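Local coordinates for accelerated cell death 11 (PDB 4NT1), which transfers ceramide-1-phosphate and phytoceramide-1-phosphate selectively between membranes, and does not carry ceramide lacking the phosphate headgroup, at residues 32-37 with 77-82; 36-41 with 68-73. One frame throughout, in Å; residues are numbered along the deposited sequence.

Contact 1 and contact 2 both use the start of helix 34-51, contact 1 also taking in the two residues before it, and they share F37, which packs on L79 in the one and on L69 in the other. Their centres lie about 9 Å apart, and a sodium ion ties them together: T35 OG1 from contact 1 and the S73 carbonyl oxygen from contact 2 both bind it, with the I76 carbonyl oxygen and two waters. V34 CG1 also packs 3.9 Å from S73 CB. The lipid-phosphate site is near but separate, the side chain of M82 lying about 9 Å from that of R100 and the side chain of L69 about 8 Å from that of R104.

Contact 1. Residues 32-37 with 77-82; sequences VPVTQF and STLVVM. With NA (sodium ion), chain E.
With CG anti to its backbone N (chi1 173°), F37 turns its ring to L79, whose own chi1 of -67° sets CG beside the backbone N and sends the two methyls across to V32, V34 and F37. L79 CD1 sits over the middle of one ring face, 4.2 Å from the F37 centroid, a CH-pi contact. The same methyl lies 3.6 Å from V32 CG1, while L79 CD2 approaches V34 CG2. V34 CG2 also presses on the backbone, 3.4 Å from T78 C, and its other branch, CG1, meets M82 SD.

Two backbone hydrogen bonds bracket P33 and T78 as an antiparallel, non-hydrogen-bonded pair. L79 N donates to V32 O at 3.0 Å, almost in line with the carbonyl bond, and V34 N donates to S77 O at 2.9 Å from a direction tilted out of the carbonyl plane. S77 O also accepts from water 2, a ligand of the sodium ion bound by T35 OG1. T78 is the N-cap of helix 79-88, its OG1 accepting from V81 N. The arrangement joins two helix starts in the all-helical GLTP fold, each with its N-cap residue in that pair.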
ATOM      1  N   VAL A  32      14.195  -5.368  -7.906  1.00 24.00           N
ATOM      2  CA  VAL A  32      12.831  -4.929  -8.119  1.00 19.40           C
ATOM      3  C   VAL A  32      12.809  -3.768  -9.106  1.00 18.58           C
ATOM      4  O   VAL A  32      13.307  -2.674  -8.800  1.00 17.74           O
ATOM      5  CB  VAL A  32      12.179  -4.482  -6.814  1.00 18.43           C
ATOM      6  CG1 VAL A  32      10.733  -4.057  -7.071  1.00 21.15           C
ATOM      7  CG2 VAL A  32      12.265  -5.587  -5.757  1.00 21.95           C
ATOM      8  N   PRO A  33      12.252  -4.002 -10.303  1.00 15.47           N
ATOM      9  CA  PRO A  33      12.206  -2.939 -11.306  1.00 17.46           C
ATOM     10  C   PRO A  33      11.231  -1.867 -10.872  1.00 19.70           C
ATOM     11  O   PRO A  33      10.170  -2.185 -10.325  1.00 19.82           O
ATOM     12  CB  PRO A  33      11.674  -3.653 -12.555  1.00 20.20           C
ATOM     13  CG  PRO A  33      11.918  -5.109 -12.312  1.00 23.79           C
ATOM     14  CD  PRO A  33      11.772  -5.292 -10.835  1.00 19.89           C
ATOM     15  N   VAL A  34      11.590  -0.607 -11.091  1.00 18.33           N
ATOM     16  CA  VAL A  34      10.760   0.470 -10.582  1.00 22.33           C
ATOM     17  C   VAL A  34       9.463   0.586 -11.372  1.00 17.81           C
ATOM     18  O   VAL A  34       8.407   0.850 -10.799  1.00 20.88           O
ATOM     19  CB  VAL A  34      11.524   1.820 -10.522  1.00 23.52           C
ATOM     20  CG1 VAL A  34      10.651   2.897  -9.888  1.00 20.34           C
ATOM     21  CG2 VAL A  34      12.807   1.654  -9.721  1.00 22.51           C
ATOM     22  N   THR A  35       9.540   0.363 -12.681  1.00 15.64           N
ATOM     23  CA  THR A  35       8.352   0.428 -13.525  1.00 19.91           C
ATOM     24  C   THR A  35       7.359  -0.636 -13.068  1.00 23.57           C
ATOM     25  O   THR A  35       6.220  -0.312 -12.735  1.00 18.45           O
ATOM     26  CB  THR A  35       8.694   0.279 -15.028  1.00 25.92           C
ATOM     27  OG1 THR A  35       9.580   1.333 -15.418  1.00 21.32           O
ATOM     28  CG2 THR A  35       7.429   0.345 -15.899  1.00 28.03           C
ATOM     29  N   GLN A  36       7.796  -1.894 -13.013  1.00 17.55           N
ATOM     30  CA  GLN A  36       6.911  -2.978 -12.555  1.00 19.64           C
ATOM     31  C   GLN A  36       6.304  -2.705 -11.181  1.00 19.30           C
ATOM     32  O   GLN A  36       5.093  -2.870 -10.977  1.00 18.50           O
ATOM     33  CB  GLN A  36       7.660  -4.311 -12.501  1.00 16.61           C
ATOM     34  CG  GLN A  36       6.783  -5.464 -12.029  1.00 19.23           C
ATOM     35  CD  GLN A  36       7.432  -6.815 -12.282  1.00 19.66           C
ATOM     36  OE1 GLN A  36       8.484  -6.902 -12.931  1.00 21.17           O
ATOM     37  NE2 GLN A  36       6.820  -7.874 -11.761  1.00 20.25           N
ATOM     38  N   PHE A  37       7.161  -2.326 -10.234  1.00 20.71           N
ATOM     39  CA  PHE A  37       6.719  -2.003  -8.876  1.00 18.95           C
ATOM     40  C   PHE A  37       5.678  -0.884  -8.872  1.00 19.24           C
ATOM     41  O   PHE A  37       4.611  -1.016  -8.273  1.00 18.33           O
ATOM     42  CB  PHE A  37       7.921  -1.607  -8.029  1.00 17.21           C
ATOM     43  CG  PHE A  37       7.567  -1.095  -6.659  1.00 18.39           C
ATOM     44  CD1 PHE A  37       7.265  -1.977  -5.631  1.00 16.31           C
ATOM     45  CD2 PHE A  37       7.547   0.269  -6.403  1.00 18.99           C
ATOM     46  CE1 PHE A  37       6.938  -1.509  -4.367  1.00 17.88           C
ATOM     47  CE2 PHE A  37       7.217   0.748  -5.135  1.00 17.14           C
ATOM     48  CZ  PHE A  37       6.918  -0.141  -4.118  1.00 16.78           C
ATOM     49  N   SER A  77      16.041   2.181 -13.012  1.00 25.12           N
ATOM     50  CA  SER A  77      16.005   0.731 -13.212  1.00 21.78           C
ATOM     51  C   SER A  77      15.388  -0.008 -12.037  1.00 22.43           C
ATOM     52  O   SER A  77      14.297  -0.583 -12.162  1.00 21.56           O
ATOM     53  CB  SER A  77      17.402   0.175 -13.495  1.00 26.80           C
ATOM     54  OG  SER A  77      18.290   0.472 -12.437  1.00 25.49           O
ATOM     55  N   THR A  78      16.074   0.010 -10.895  1.00 19.25           N
ATOM     56  CA  THR A  78      15.644  -0.793  -9.747  1.00 18.60           C
ATOM     57  C   THR A  78      15.524   0.058  -8.482  1.00 18.45           C
ATOM     58  O   THR A  78      16.095   1.142  -8.409  1.00 20.25           O
ATOM     59  CB  THR A  78      16.643  -1.925  -9.427  1.00 18.76           C
ATOM     60  OG1 THR A  78      17.876  -1.358  -8.939  1.00 20.36           O
ATOM     61  CG2 THR A  78      16.914  -2.775 -10.670  1.00 22.77           C
ATOM     62  N   LEU A  79      14.797  -0.447  -7.484  1.00 17.04           N
ATOM     63  CA  LEU A  79      14.607   0.293  -6.241  1.00 18.17           C
ATOM     64  C   LEU A  79      15.926   0.569  -5.535  1.00 20.38           C
ATOM     65  O   LEU A  79      16.123   1.650  -4.979  1.00 22.33           O
ATOM     66  CB  LEU A  79      13.630  -0.428  -5.298  1.00 16.30           C
ATOM     67  CG  LEU A  79      12.170  -0.511  -5.751  1.00 19.19           C
ATOM     68  CD1 LEU A  79      11.341  -1.343  -4.789  1.00 20.21           C
ATOM     69  CD2 LEU A  79      11.546   0.878  -5.910  1.00 20.23           C
ATOM     70  N   VAL A  80      16.830  -0.407  -5.561  1.00 20.12           N
ATOM     71  CA  VAL A  80      18.152  -0.237  -4.949  1.00 20.07           C
ATOM     72  C   VAL A  80      18.932   0.900  -5.606  1.00 21.69           C
ATOM     73  O   VAL A  80      19.470   1.771  -4.923  1.00 23.58           O
ATOM     74  CB  VAL A  80      18.969  -1.548  -5.003  1.00 23.49           C
ATOM     75  CG1 VAL A  80      20.453  -1.270  -4.780  1.00 28.05           C
ATOM     76  CG2 VAL A  80      18.435  -2.535  -3.974  1.00 26.03           C
ATOM     77  N   VAL A  81      18.991   0.889  -6.931  1.00 23.01           N
ATOM     78  CA  VAL A  81      19.682   1.943  -7.664  1.00 22.21           C
ATOM     79  C   VAL A  81      19.056   3.300  -7.374  1.00 21.32           C
ATOM     80  O   VAL A  81      19.765   4.280  -7.137  1.00 20.75           O
ATOM     81  CB  VAL A  81      19.713   1.642  -9.183  1.00 22.96           C
ATOM     82  CG1 VAL A  81      20.099   2.875  -9.992  1.00 25.90           C
ATOM     83  CG2 VAL A  81      20.673   0.487  -9.457  1.00 25.08           C
ATOM     84  N   MET A  82      17.725   3.337  -7.360  1.00 21.65           N
ATOM     85  CA  MET A  82      16.974   4.554  -7.083  1.00 18.18           C
ATOM     86  C   MET A  82      17.374   5.139  -5.727  1.00 20.50           C
ATOM     87  O   MET A  82      17.679   6.329  -5.614  1.00 19.05           O
ATOM     88  CB  MET A  82      15.478   4.233  -7.092  1.00 23.58           C
ATOM     89  CG  MET A  82      14.552   5.426  -7.082  1.00 24.31           C
ATOM     90  SD  MET A  82      12.822   4.901  -6.980  1.00 22.30           S
ATOM     91  CE  MET A  82      12.715   4.490  -5.234  1.00 20.44           C
TER
HETATM   92 NA    NA E 301      12.150   1.755 -15.688  1.00 54.15          NA
HETATM   93  O   HOH W   1      15.826  -3.563  -5.968  1.00 16.81           O
HETATM   94  O   HOH W   2      12.093  -0.025 -14.201  1.00 25.71           O
HETATM   95  O   HOH W   3      14.367   0.281 -16.402  1.00 47.21           O

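Contact 2. Residues 36-41 with 68-73. With NA (sodium ion), chain E.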
ATOM      1  N   GLN A  36       7.796  -1.894 -13.013  1.00 17.55           N
ATOM      2  CA  GLN A  36       6.911  -2.978 -12.555  1.00 19.64           C
ATOM      3  C   GLN A  36       6.304  -2.705 -11.181  1.00 19.30           C
ATOM      4  O   GLN A  36       5.093  -2.870 -10.977  1.00 18.50           O
ATOM      5  CB  GLN A  36       7.660  -4.311 -12.501  1.00 16.61           C
ATOM      6  CG  GLN A  36       6.783  -5.464 -12.029  1.00 19.23           C
ATOM      7  CD  GLN A  36       7.432  -6.815 -12.282  1.00 19.66           C
ATOM      8  OE1 GLN A  36       8.484  -6.902 -12.931  1.00 21.17           O
ATOM      9  NE2 GLN A  36       6.820  -7.874 -11.761  1.00 20.25           N
ATOM     10  N   PHE A  37       7.161  -2.326 -10.234  1.00 20.71           N
ATOM     11  CA  PHE A  37       6.719  -2.003  -8.876  1.00 18.95           C
ATOM     12  C   PHE A  37       5.678  -0.884  -8.872  1.00 19.24           C
ATOM     13  O   PHE A  37       4.611  -1.016  -8.273  1.00 18.33           O
ATOM     14  CB  PHE A  37       7.921  -1.607  -8.029  1.00 17.21           C
ATOM     15  CG  PHE A  37       7.567  -1.095  -6.659  1.00 18.39           C
ATOM     16  CD1 PHE A  37       7.265  -1.977  -5.631  1.00 16.31           C
ATOM     17  CD2 PHE A  37       7.547   0.269  -6.403  1.00 18.99           C
ATOM     18  CE1 PHE A  37       6.938  -1.509  -4.367  1.00 17.88           C
ATOM     19  CE2 PHE A  37       7.217   0.748  -5.135  1.00 17.14           C
ATOM     20  CZ  PHE A  37       6.918  -0.141  -4.118  1.00 16.78           C
ATOM     21  N   SER A  38       5.972   0.214  -9.558  1.00 18.45           N
ATOM     22  CA  SER A  38       5.057   1.356  -9.513  1.00 20.18           C
ATOM     23  C   SER A  38       3.703   1.020 -10.152  1.00 17.92           C
ATOM     24  O   SER A  38       2.646   1.426  -9.648  1.00 18.29           O
ATOM     25  CB  SER A  38       5.694   2.606 -10.135  1.00 21.73           C
ATOM     26  OG  SER A  38       5.899   2.443 -11.531  1.00 24.44           O
ATOM     27  N   HIS A  39       3.732   0.258 -11.244  1.00 20.28           N
ATOM     28  CA  HIS A  39       2.501  -0.206 -11.876  1.00 20.70           C
ATOM     29  C   HIS A  39       1.644  -1.070 -10.936  1.00 20.42           C
ATOM     30  O   HIS A  39       0.422  -0.910 -10.879  1.00 18.19           O
ATOM     31  CB  HIS A  39       2.808  -0.984 -13.164  1.00 23.22           C
ATOM     32  CG  HIS A  39       3.217  -0.115 -14.315  1.00 30.94           C
ATOM     33  ND1 HIS A  39       3.175  -0.546 -15.624  1.00 39.11           N
ATOM     34  CD2 HIS A  39       3.687   1.156 -14.353  1.00 33.94           C
ATOM     35  CE1 HIS A  39       3.593   0.425 -16.418  1.00 37.61           C
ATOM     36  NE2 HIS A  39       3.903   1.470 -15.672  1.00 32.64           N
ATOM     37  N   ALA A  40       2.281  -1.983 -10.209  1.00 18.98           N
ATOM     38  CA  ALA A  40       1.557  -2.828  -9.255  1.00 18.49           C
ATOM     39  C   ALA A  40       0.914  -1.982  -8.163  1.00 20.50           C
ATOM     40  O   ALA A  40      -0.238  -2.192  -7.788  1.00 18.55           O
ATOM     41  CB  ALA A  40       2.487  -3.862  -8.644  1.00 21.50           C
ATOM     42  N   CYS A  41       1.672  -1.019  -7.655  1.00 15.63           N
ATOM     43  CA  CYS A  41       1.155  -0.113  -6.645  1.00 16.96           C
ATOM     44  C   CYS A  41      -0.051   0.669  -7.163  1.00 18.70           C
ATOM     45  O   CYS A  41      -0.975   0.968  -6.399  1.00 20.52           O
ATOM     46  CB  CYS A  41       2.253   0.835  -6.167  1.00 20.86           C
ATOM     47  SG  CYS A  41       3.554   0.005  -5.207  1.00 19.84           S
ATOM     48  N   ASP A  68       3.589   9.754  -9.028  1.00 24.85           N
ATOM     49  CA  ASP A  68       4.912  10.362  -9.141  1.00 25.26           C
ATOM     50  C   ASP A  68       5.984   9.315  -9.468  1.00 29.05           C
ATOM     51  O   ASP A  68       6.886   9.564 -10.276  1.00 28.31           O
ATOM     52  CB  ASP A  68       5.301  11.129  -7.859  1.00 26.80           C
ATOM     53  CG  ASP A  68       4.452  12.373  -7.630  1.00 34.38           C
ATOM     54  OD1 ASP A  68       3.851  12.869  -8.607  1.00 32.04           O
ATOM     55  OD2 ASP A  68       4.386  12.850  -6.468  1.00 34.54           O
ATOM     56  N   LEU A  69       5.896   8.143  -8.845  1.00 21.75           N
ATOM     57  CA  LEU A  69       6.866   7.092  -9.116  1.00 19.92           C
ATOM     58  C   LEU A  69       6.671   6.488 -10.514  1.00 21.51           C
ATOM     59  O   LEU A  69       7.640   6.156 -11.185  1.00 20.79           O
ATOM     60  CB  LEU A  69       6.821   5.991  -8.042  1.00 19.68           C
ATOM     61  CG  LEU A  69       7.438   6.335  -6.686  1.00 24.40           C
ATOM     62  CD1 LEU A  69       7.380   5.136  -5.739  1.00 30.62           C
ATOM     63  CD2 LEU A  69       8.875   6.820  -6.852  1.00 29.25           C
ATOM     64  N   VAL A  70       5.419   6.333 -10.934  1.00 19.90           N
ATOM     65  CA  VAL A  70       5.140   5.807 -12.268  1.00 21.81           C
ATOM     66  C   VAL A  70       5.753   6.743 -13.304  1.00 26.25           C
ATOM     67  O   VAL A  70       6.482   6.305 -14.200  1.00 23.08           O
ATOM     68  CB  VAL A  70       3.632   5.663 -12.537  1.00 21.45           C
ATOM     69  CG1 VAL A  70       3.388   5.351 -14.018  1.00 27.49           C
ATOM     70  CG2 VAL A  70       3.040   4.576 -11.652  1.00 18.23           C
ATOM     71  N   ARG A  71       5.471   8.033 -13.162  1.00 26.97           N
ATOM     72  CA  ARG A  71       6.034   9.036 -14.061  1.00 27.12           C
ATOM     73  C   ARG A  71       7.553   8.950 -14.088  1.00 27.37           C
ATOM     74  O   ARG A  71       8.159   8.933 -15.163  1.00 30.87           O
ATOM     75  CB  ARG A  71       5.601  10.449 -13.655  1.00 28.25           C
ATOM     76  CG  ARG A  71       6.017  11.534 -14.649  1.00 37.59           C
ATOM     77  CD  ARG A  71       5.500  12.913 -14.228  1.00 37.46           C
ATOM     78  NE  ARG A  71       4.084  12.873 -13.872  1.00 45.80           N
ATOM     79  CZ  ARG A  71       3.628  12.942 -12.626  1.00 42.58           C
ATOM     80  NH1 ARG A  71       4.477  13.067 -11.616  1.00 39.23           N
ATOM     81  NH2 ARG A  71       2.323  12.889 -12.387  1.00 51.73           N
ATOM     82  N   ALA A  72       8.162   8.871 -12.911  1.00 25.99           N
ATOM     83  CA  ALA A  72       9.620   8.848 -12.795  1.00 27.16           C
ATOM     84  C   ALA A  72      10.256   7.532 -13.250  1.00 29.16           C
ATOM     85  O   ALA A  72      11.416   7.497 -13.654  1.00 25.07           O
ATOM     86  CB  ALA A  72      10.037   9.164 -11.358  1.00 30.50           C
ATOM     87  N   SER A  73       9.490   6.450 -13.183  1.00 23.72           N
ATOM     88  CA  SER A  73      10.023   5.120 -13.441  1.00 24.02           C
ATOM     89  C   SER A  73      10.670   4.965 -14.818  1.00 22.98           C
ATOM     90  O   SER A  73      11.454   4.044 -15.027  1.00 24.19           O
ATOM     91  CB  SER A  73       8.935   4.050 -13.235  1.00 20.86           C
ATOM     92  OG  SER A  73       7.958   4.099 -14.259  1.00 22.02           O
TER
HETATM   93 NA    NA E 301      12.150   1.755 -15.688  1.00 54.15          NA
HETATM   94  O   HOH W   2      12.093  -0.025 -14.201  1.00 25.71           O
HETATM   95  O   HOH W   3      14.367   0.281 -16.402  1.00 47.21           O
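S38, V70 and L69 have the most surface buried by the contact, in that order. S38 directs its CB toward helix 67-72, where CB and OG each lie 3.6 Å from V70 CG2. OG lies, besides, 3.5 Å from V70 CA, so the small residue rests on the helix backbone as well as on the valine branch. The backbones of the two segments are nearest here, the CA atoms of S38 and V70 being 5.2 Å apart.

The hydroxyl is held by its own helix: chi1 of 67° places OG between the backbone N and the carbonyl carbon, and it is hydrogen-bonded to V34 O and T35 O one turn back. Its nearest atoms on V70 are the carbons CA and CG2, and that contact is van der Waals. V70 uses its two branches differently. CG2 takes S38, whereas CG1, anti to the backbone N, reaches H39 CD2 at 4.2 Å and meets that imidazole obliquely near the surface. L69 lies on the inner side of S38, its CB 4.1 Å from S38 CB and its CD1 at the edge of the F37 ring. At the end of segment 68-73, S73 OG donates a 2.7 Å hydrogen bond to V70 O, and the S73 carbonyl oxygen binds the sodium ion.

The axes of the two short helical segments approach to 8.7 Å and run roughly antiparallel, at 148°. Helix 67-72 thus covers the S38 side of helix 34-51. Helix 10-25 packs on another side through Q36 and A40, and helix 98-121 meets F37 and C41 with L102, V105 and L109.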